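Local coordinates for HRDC domain-containing protein (Bifidobacterium adolescentis ATCC 15703, PDB 3CYM) that is of unknown function but probably binds nucleic acids and may trim them as a 3'-5' exonuclease, at residues Q103-F108 with E206-R211; A235-L240 with S262-V267; A153-Y158 with F300-P305. All blocks are in the same frame, centred on the assembly; numbering follows the deposited sequence. Where two conformers were deposited one is given.

Interaction 1 (Q103-F108 with E206-R211); sequences QDLPGF and EGLGPR
Leu105 and Leu208 bring the two backbones to 5.0 Å between their CA atoms, where helix 101-111 of the RNase H-like exonuclease fold meets the chain just past the end of helix 193-207. The chain leaves helical geometry at Leu208, the centre of an inverse gamma turn, and no hydrogen bond crosses the contact. Gly207 has no side chain, and its bare CA lies 4.1 Å from Leu105 CD1. Further along, the side chains of Leu105 and Leu208 cross at about a right angle and meet through their branch ends, CD2 to CD1 at 3.9 Å. Both leucines also rest on Pro115, which extends this apolar patch.

Pro106 presents its ring to two carbonyls. Its N has no hydrogen to give, so the 3.3 Å approach of Gly207 O to Pro106 N is not a hydrogen bond; Pro106 CA makes a CA-H...O contact of 3.3 Å with Gly209 O. Arg211 folds back over the same proline: bends at chi2 (-114°) and chi3 (137°) carry its chain along the ring toward helix 101-111, although the side chain is poorly ordered. Its guanidinium forms a salt bridge with Glu110, one turn beyond Pro106, while Arg211 CD packs 3.7 Å from Pro106 CB.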
loop_
_atom_site.group_PDB
_atom_site.type_symbol
_atom_site.label_atom_id
_atom_site.label_comp_id
_atom_site.label_asym_id
_atom_site.label_seq_id
_atom_site.Cartn_x
_atom_site.Cartn_y
_atom_site.Cartn_z
ATOM N N GLN A 103 -3.142 -2.190 3.148
ATOM C CA GLN A 103 -1.913 -1.538 3.596
ATOM C C GLN A 103 -1.277 -2.170 4.840
ATOM O O GLN A 103 -0.063 -2.353 4.879
ATOM C CB GLN A 103 -2.154 -0.044 3.824
ATOM C CG GLN A 103 -1.469 0.890 2.816
ATOM C CD GLN A 103 -1.678 0.496 1.356
ATOM O OE1 GLN A 103 -0.716 0.211 0.641
ATOM N NE2 GLN A 103 -2.932 0.483 0.907
ATOM N N ASP A 104 -2.088 -2.492 5.851
ATOM C CA ASP A 104 -1.553 -2.966 7.135
ATOM C C ASP A 104 -1.605 -4.471 7.378
ATOM O O ASP A 104 -0.910 -4.974 8.261
ATOM C CB ASP A 104 -2.223 -2.259 8.315
ATOM C CG ASP A 104 -2.107 -0.758 8.239
ATOM O OD1 ASP A 104 -1.081 -0.237 7.749
ATOM O OD2 ASP A 104 -3.064 -0.083 8.670
ATOM N N LEU A 105 -2.429 -5.185 6.622
ATOM C CA LEU A 105 -2.525 -6.636 6.796
ATOM C C LEU A 105 -1.240 -7.427 6.491
ATOM O O LEU A 105 -0.959 -8.398 7.197
ATOM C CB LEU A 105 -3.741 -7.222 6.062
ATOM C CG LEU A 105 -5.147 -6.970 6.635
ATOM C CD1 LEU A 105 -6.198 -7.324 5.602
ATOM C CD2 LEU A 105 -5.424 -7.710 7.936
ATOM N N PRO A 106 -0.458 -7.037 5.449
ATOM C CA PRO A 106 0.790 -7.790 5.257
ATOM C C PRO A 106 1.776 -7.687 6.422
ATOM O O PRO A 106 2.396 -8.691 6.793
ATOM C CB PRO A 106 1.387 -7.159 3.994
ATOM C CG PRO A 106 0.236 -6.555 3.288
ATOM C CD PRO A 106 -0.630 -6.029 4.385
ATOM N N GLY A 107 1.883 -6.491 7.003
ATOM C CA GLY A 107 2.762 -6.238 8.142
ATOM C C GLY A 107 2.308 -6.925 9.413
ATOM O O GLY A 107 3.136 -7.438 10.158
ATOM N N PHE A 108 0.996 -6.927 9.658
ATOM C CA PHE A 108 0.393 -7.657 10.781
ATOM C C PHE A 108 0.633 -9.158 10.665
ATOM O O PHE A 108 1.001 -9.804 11.642
ATOM C CB PHE A 108 -1.118 -7.408 10.878
ATOM C CG PHE A 108 -1.497 -6.015 11.320
ATOM C CD1 PHE A 108 -2.724 -5.485 10.968
ATOM C CD2 PHE A 108 -0.636 -5.233 12.085
ATOM C CE1 PHE A 108 -3.088 -4.209 11.368
ATOM C CE2 PHE A 108 -0.997 -3.960 12.494
ATOM C CZ PHE A 108 -2.224 -3.449 12.131
ATOM N N GLU A 206 -6.726 -11.652 0.637
ATOM C CA GLU A 206 -5.653 -11.062 -0.183
ATOM C C GLU A 206 -4.543 -10.401 0.625
ATOM O O GLU A 206 -3.360 -10.575 0.321
ATOM C CB GLU A 206 -6.211 -10.027 -1.171
ATOM C CG GLU A 206 -7.021 -10.608 -2.302
ATOM C CD GLU A 206 -6.252 -11.619 -3.127
ATOM O OE1 GLU A 206 -6.693 -12.787 -3.186
ATOM O OE2 GLU A 206 -5.215 -11.250 -3.716
ATOM N N GLY A 207 -4.937 -9.644 1.643
ATOM C CA GLY A 207 -4.014 -8.835 2.426
ATOM C C GLY A 207 -3.178 -9.596 3.436
ATOM O O GLY A 207 -1.999 -9.289 3.609
ATOM N N LEU A 208 -3.779 -10.576 4.112
ATOM C CA LEU A 208 -3.065 -11.346 5.134
ATOM C C LEU A 208 -2.093 -12.347 4.498
ATOM O O LEU A 208 -2.428 -13.505 4.236
ATOM C CB LEU A 208 -4.044 -12.022 6.102
ATOM C CG LEU A 208 -3.606 -12.238 7.549
ATOM C CD1 LEU A 208 -3.272 -10.919 8.210
ATOM C CD2 LEU A 208 -4.704 -12.963 8.317
ATOM N N GLY A 209 -0.885 -11.857 4.250
ATOM C CA GLY A 209 0.138 -12.570 3.494
ATOM C C GLY A 209 1.092 -11.529 2.932
ATOM O O GLY A 209 0.839 -10.336 3.087
ATOM N N PRO A 210 2.184 -11.966 2.272
ATOM C CA PRO A 210 3.201 -11.051 1.733
ATOM C C PRO A 210 2.644 -10.144 0.634
ATOM O O PRO A 210 1.833 -10.596 -0.182
ATOM C CB PRO A 210 4.260 -12.000 1.157
ATOM C CG PRO A 210 3.994 -13.333 1.806
ATOM C CD PRO A 210 2.516 -13.375 1.991
ATOM N N ARG A 211 3.071 -8.881 0.626
ATOM C CA ARG A 211 2.523 -7.875 -0.298
ATOM C C ARG A 211 2.911 -8.086 -1.763
ATOM O O ARG A 211 3.894 -8.763 -2.070
ATOM C CB ARG A 211 2.847 -6.432 0.139
ATOM C CG ARG A 211 4.267 -6.181 0.611
ATOM C CD ARG A 211 4.279 -5.826 2.083
ATOM N NE ARG A 211 5.360 -6.489 2.810
ATOM C CZ ARG A 211 5.582 -6.363 4.117
ATOM N NH1 ARG A 211 6.593 -7.012 4.679
ATOM N NH2 ARG A 211 4.802 -5.591 4.867
#

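Interaction 2 (A235-L240 with S262-V267)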
loop_
_atom_site.group_PDB
_atom_site.type_symbol
_atom_site.label_atom_id
_atom_site.label_comp_id
_atom_site.label_asym_id
_atom_site.label_seq_id
_atom_site.Cartn_x
_atom_site.Cartn_y
_atom_site.Cartn_z
ATOM N N ALA A 235 20.924 -3.610 -19.120
ATOM C CA ALA A 235 21.776 -4.482 -18.302
ATOM C C ALA A 235 22.468 -3.717 -17.169
ATOM O O ALA A 235 22.656 -4.255 -16.082
ATOM C CB ALA A 235 22.802 -5.175 -19.160
ATOM N N ILE A 236 22.833 -2.464 -17.433
ATOM C CA ILE A 236 23.427 -1.581 -16.428
ATOM C C ILE A 236 22.387 -1.171 -15.371
ATOM O O ILE A 236 22.649 -1.266 -14.166
ATOM C CB ILE A 236 24.131 -0.348 -17.099
ATOM C CG1 ILE A 236 25.376 -0.817 -17.851
ATOM C CG2 ILE A 236 24.520 0.704 -16.071
ATOM C CD1 ILE A 236 25.911 0.131 -18.875
ATOM N N VAL A 237 21.214 -0.739 -15.830
ATOM C CA VAL A 237 20.082 -0.436 -14.949
ATOM C C VAL A 237 19.723 -1.639 -14.062
ATOM O O VAL A 237 19.589 -1.496 -12.850
ATOM C CB VAL A 237 18.845 0.035 -15.747
ATOM C CG1 VAL A 237 17.629 0.152 -14.841
ATOM C CG2 VAL A 237 19.128 1.372 -16.423
ATOM N N ARG A 238 19.599 -2.819 -14.665
ATOM C CA ARG A 238 19.349 -4.051 -13.923
ATOM C C ARG A 238 20.382 -4.299 -12.832
ATOM O O ARG A 238 20.017 -4.572 -11.690
ATOM C CB ARG A 238 19.315 -5.261 -14.863
ATOM C CG ARG A 238 18.848 -6.534 -14.183
ATOM C CD ARG A 238 18.695 -7.683 -15.159
ATOM N NE ARG A 238 19.914 -7.936 -15.931
ATOM C CZ ARG A 238 20.074 -8.961 -16.766
ATOM N NH1 ARG A 238 21.214 -9.105 -17.431
ATOM N NH2 ARG A 238 19.099 -9.849 -16.936
ATOM N N ALA A 239 21.662 -4.192 -13.192
ATOM C CA ALA A 239 22.769 -4.492 -12.282
ATOM C C ALA A 239 22.854 -3.486 -11.130
ATOM O O ALA A 239 23.061 -3.875 -9.978
ATOM C CB ALA A 239 24.081 -4.545 -13.052
ATOM N N LEU A 240 22.677 -2.204 -11.452
ATOM C CA LEU A 240 22.655 -1.124 -10.459
ATOM C C LEU A 240 21.468 -1.189 -9.502
ATOM O O LEU A 240 21.650 -1.042 -8.291
ATOM C CB LEU A 240 22.690 0.244 -11.142
ATOM C CG LEU A 240 24.036 0.727 -11.694
ATOM C CD1 LEU A 240 23.790 1.989 -12.462
ATOM C CD2 LEU A 240 25.058 0.981 -10.590
ATOM N N SER A 262 18.169 9.036 -11.431
ATOM C CA SER A 262 18.883 9.893 -12.387
ATOM C C SER A 262 20.304 9.422 -12.623
ATOM O O SER A 262 20.729 9.366 -13.770
ATOM C CB SER A 262 18.936 11.349 -11.912
ATOM O OG SER A 262 17.652 11.832 -11.577
ATOM N N SER A 263 21.024 9.099 -11.541
ATOM C CA SER A 263 22.401 8.578 -11.620
ATOM C C SER A 263 22.469 7.276 -12.387
ATOM O O SER A 263 23.313 7.140 -13.263
ATOM C CB SER A 263 23.022 8.354 -10.239
ATOM O OG SER A 263 23.242 9.585 -9.574
ATOM N N ILE A 264 21.582 6.339 -12.037
ATOM C CA ILE A 264 21.431 5.048 -12.724
ATOM C C ILE A 264 21.230 5.211 -14.240
ATOM O O ILE A 264 21.987 4.641 -15.029
ATOM C CB ILE A 264 20.272 4.195 -12.110
ATOM C CG1 ILE A 264 20.627 3.740 -10.693
ATOM C CG2 ILE A 264 19.957 2.971 -12.974
ATOM C CD1 ILE A 264 19.482 3.116 -9.935
ATOM N N ILE A 265 20.232 6.007 -14.631
ATOM C CA ILE A 265 19.957 6.295 -16.048
ATOM C C ILE A 265 21.146 7.001 -16.715
ATOM O O ILE A 265 21.543 6.645 -17.822
ATOM C CB ILE A 265 18.629 7.105 -16.218
ATOM C CG1 ILE A 265 17.421 6.311 -15.682
ATOM C CG2 ILE A 265 18.395 7.532 -17.669
ATOM C CD1 ILE A 265 17.162 4.985 -16.371
ATOM N N GLU A 266 21.733 7.965 -16.014
ATOM C CA GLU A 266 22.893 8.706 -16.507
ATOM C C GLU A 266 24.069 7.802 -16.878
ATOM O O GLU A 266 24.629 7.924 -17.974
ATOM C CB GLU A 266 23.351 9.709 -15.455
ATOM C CG GLU A 266 23.533 11.102 -15.980
ATOM C CD GLU A 266 24.225 12.016 -14.985
ATOM O OE1 GLU A 266 25.258 12.608 -15.357
ATOM O OE2 GLU A 266 23.738 12.142 -13.835
ATOM N N VAL A 267 24.426 6.885 -15.978
ATOM C CA VAL A 267 25.571 5.998 -16.210
ATOM C C VAL A 267 25.246 4.876 -17.201
ATOM O O VAL A 267 26.143 4.329 -17.842
ATOM C CB VAL A 267 26.189 5.438 -14.891
ATOM C CG1 VAL A 267 26.731 6.552 -14.040
ATOM C CG2 VAL A 267 25.183 4.687 -14.112
#
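Leu240 reaches across from helix 235-240 and lodges its CD1 between Ile264 and Val267, residues one turn apart on helix 262-267. That methyl sits 3.9 Å from Ile264 CA and only 3.5 Å from Val267 CG2, tighter than usual van der Waals contact. Val267 places CG2 between its backbone N and carbonyl carbon (CG1 at chi1 -63°), which turns this methyl toward the leucine. The reciprocal bump is Ile264 CG2, which enters the hollow between Val237 and Leu240: it lies 3.9 Å from Val237 CG2 and equally close to Val237 CA, and the valine and isoleucine side chains cross at about a right angle. Both helices belong to the HRDC domain, a small helical bundle; here their segments run roughly antiparallel, with 144° between directions and axes 9.1 Å apart at closest approach. No hydrogen bond joins them, and all six touching residues are buried. Ile265 starts away from the partner helix, but its chain swings round, chi1 and chi2 both -61°, until CD1 comes 4.1 Å from Val237 CG2. At the other margin Ile236 meets Val267 more loosely, CG2 to CG2 at 4.5 Å, while also packing against Ala322 and Leu323 of helix 312-323.

Interaction 3 (A153-Y158 with F300-P305)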
loop_
_atom_site.group_PDB
_atom_site.type_symbol
_atom_site.label_atom_id
_atom_site.label_comp_id
_atom_site.label_asym_id
_atom_site.label_seq_id
_atom_site.Cartn_x
_atom_site.Cartn_y
_atom_site.Cartn_z
ATOM N N ALA A 153 3.807 11.699 7.098
ATOM C CA ALA A 153 5.059 11.407 6.392
ATOM C C ALA A 153 6.292 11.423 7.306
ATOM O O ALA A 153 7.405 11.712 6.863
ATOM C CB ALA A 153 5.236 12.356 5.192
ATOM N N ALA A 154 6.074 11.096 8.578
ATOM C CA ALA A 154 7.124 11.045 9.590
ATOM C C ALA A 154 8.044 9.835 9.418
ATOM O O ALA A 154 7.663 8.811 8.839
ATOM C CB ALA A 154 6.499 11.035 10.985
ATOM N N ASP A 155 9.263 9.957 9.926
ATOM C CA ASP A 155 10.138 8.805 10.021
ATOM C C ASP A 155 9.800 8.070 11.303
ATOM O O ASP A 155 10.325 8.401 12.362
ATOM C CB ASP A 155 11.618 9.208 10.010
ATOM C CG ASP A 155 12.551 8.000 10.075
ATOM O OD1 ASP A 155 12.070 6.852 10.160
ATOM O OD2 ASP A 155 13.775 8.187 10.060
ATOM N N TRP A 156 8.948 7.049 11.200
ATOM C CA TRP A 156 8.452 6.341 12.391
ATOM C C TRP A 156 9.486 5.502 13.125
ATOM O O TRP A 156 9.198 4.976 14.203
ATOM C CB TRP A 156 7.198 5.531 12.065
ATOM C CG TRP A 156 6.063 6.437 11.765
ATOM C CD1 TRP A 156 5.638 6.845 10.529
ATOM C CD2 TRP A 156 5.239 7.112 12.721
ATOM N NE1 TRP A 156 4.571 7.710 10.658
ATOM C CE2 TRP A 156 4.309 7.895 11.995
ATOM C CE3 TRP A 156 5.178 7.114 14.124
ATOM C CZ2 TRP A 156 3.329 8.674 12.624
ATOM C CZ3 TRP A 156 4.197 7.897 14.751
ATOM C CH2 TRP A 156 3.292 8.663 13.998
ATOM N N SER A 157 10.693 5.417 12.563
ATOM C CA SER A 157 11.826 4.751 13.222
ATOM C C SER A 157 12.533 5.622 14.259
ATOM O O SER A 157 13.443 5.151 14.941
ATOM C CB SER A 157 12.842 4.270 12.188
ATOM O OG SER A 157 13.537 5.357 11.610
ATOM N N TYR A 158 12.125 6.888 14.364
ATOM C CA TYR A 158 12.703 7.827 15.326
ATOM C C TYR A 158 12.378 7.386 16.759
ATOM O O TYR A 158 11.219 7.200 17.099
ATOM C CB TYR A 158 12.161 9.241 15.066
ATOM C CG TYR A 158 12.999 10.371 15.638
ATOM C CD1 TYR A 158 12.865 10.766 16.974
ATOM C CD2 TYR A 158 13.923 11.056 14.839
ATOM C CE1 TYR A 158 13.638 11.803 17.506
ATOM C CE2 TYR A 158 14.703 12.099 15.365
ATOM C CZ TYR A 158 14.552 12.463 16.699
ATOM O OH TYR A 158 15.305 13.491 17.233
ATOM N N PHE A 300 15.903 13.564 6.962
ATOM C CA PHE A 300 16.623 12.730 6.000
ATOM C C PHE A 300 18.116 12.746 6.266
ATOM O O PHE A 300 18.773 11.714 6.141
ATOM C CB PHE A 300 16.356 13.176 4.556
ATOM C CG PHE A 300 15.046 12.698 4.010
ATOM C CD1 PHE A 300 14.901 11.393 3.565
ATOM C CD2 PHE A 300 13.958 13.551 3.948
ATOM C CE1 PHE A 300 13.684 10.948 3.071
ATOM C CE2 PHE A 300 12.740 13.117 3.460
ATOM C CZ PHE A 300 12.602 11.812 3.018
ATOM N N GLU A 301 18.637 13.914 6.645
ATOM C CA GLU A 301 20.071 14.114 6.918
ATOM C C GLU A 301 20.657 13.200 7.999
ATOM O O GLU A 301 21.879 13.009 8.065
ATOM C CB GLU A 301 20.371 15.583 7.247
ATOM C CG GLU A 301 20.557 16.486 6.035
ATOM C CD GLU A 301 21.621 15.976 5.088
ATOM O OE1 GLU A 301 21.339 15.911 3.880
ATOM O OE2 GLU A 301 22.735 15.637 5.549
ATOM N N ARG A 302 19.772 12.649 8.833
ATOM C CA ARG A 302 20.124 11.642 9.839
ATOM C C ARG A 302 20.710 10.381 9.217
ATOM O O ARG A 302 21.449 9.644 9.869
ATOM C CB ARG A 302 18.884 11.254 10.648
ATOM C CG ARG A 302 18.558 12.200 11.784
ATOM C CD ARG A 302 17.078 12.195 12.135
ATOM N NE ARG A 302 16.597 10.923 12.678
ATOM C CZ ARG A 302 15.821 10.063 12.017
ATOM N NH1 ARG A 302 15.445 10.318 10.762
ATOM N NH2 ARG A 302 15.421 8.941 12.609
ATOM N N TYR A 303 20.358 10.130 7.958
ATOM C CA TYR A 303 20.797 8.936 7.241
ATOM C C TYR A 303 22.119 9.114 6.510
ATOM O O TYR A 303 22.609 8.167 5.886
ATOM C CB TYR A 303 19.698 8.456 6.287
ATOM C CG TYR A 303 18.515 7.878 7.035
ATOM C CD1 TYR A 303 18.444 6.515 7.301
ATOM C CD2 TYR A 303 17.491 8.699 7.515
ATOM C CE1 TYR A 303 17.381 5.977 8.006
ATOM C CE2 TYR A 303 16.416 8.170 8.214
ATOM C CZ TYR A 303 16.372 6.808 8.458
ATOM O OH TYR A 303 15.316 6.262 9.146
ATOM N N ALA A 304 22.693 10.315 6.610
ATOM C CA ALA A 304 23.993 10.631 5.995
ATOM C C ALA A 304 25.142 9.671 6.343
ATOM O O ALA A 304 25.856 9.262 5.429
ATOM C CB ALA A 304 24.394 12.082 6.240
ATOM N N PRO A 305 25.321 9.296 7.642
ATOM C CA PRO A 305 26.372 8.308 7.944
ATOM C C PRO A 305 26.210 6.928 7.300
ATOM O O PRO A 305 27.209 6.246 7.079
ATOM C CB PRO A 305 26.307 8.186 9.470
ATOM C CG PRO A 305 25.732 9.483 9.917
ATOM C CD PRO A 305 24.683 9.762 8.892
#
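Asp155 OD2 takes a hydrogen bond from Tyr303 and, in the conformer of Arg302 described here, one of two modelled, two more from that arginine. They join an Asx turn in the exonuclease domain to the type I turn from Glu301 to Ala304. So placed, Arg302 grips the oxygen end-on: NH1 donates the straighter bond to Asp155 OD2 at 2.8 Å, and NH2 gives a more bent one of 3.1 Å to the same atom. The oxygen lies in the guanidinium plane, whereas the carboxylate plane is turned 69° from it; NH1 arrives on the anti side of OD2. Tyr303 OH approaches on the syn side and donates to Asp155 OD2 at 2.6 Å, with OD2 in plane at the ring edge.

The other carboxylate oxygen faces its own chain. Asp155 OD1 accepts from Ser157 N, closing the Asx turn, and from Ser157 OG, both from the same face of the carboxylate, which helps fix its rotation. Asp155 CB points toward 300-305, and CG anti to the backbone N (chi1 -179°) carries OD2 on to its partners. Arg52 NE also bonds to Tyr303 OH, and Arg302 NH1 has a second acceptor in Met299 O. Outermost, in the same conformer, Tyr158 crosses Arg302 at about a right angle, CD2 over one guanidinium face and 3.4 Å from Arg302 NE.

In the fold
From the N terminus, the first contact residues lie on helix 101-111, after most strands of the mixed sheet, and the next in the loop 153-158; each is later met by a distant segment. Interaction 1 closes first, when residues 206-211 return to that helix after helix 193-207. The chain then enters the HRDC region, where interaction 2 is a short-range closure between helices 231-250 and 261-270. Only afterwards does 300-305 reach back to 153-158. Interaction 3 therefore crosses interaction 1 along the sequence and encloses interaction 2, while interactions 1 and 2 follow in series. Spatially they are separate, with centres 24 to 31 Å apart: two tie later segments back to the exonuclease domain, and one packs HRDC helices together.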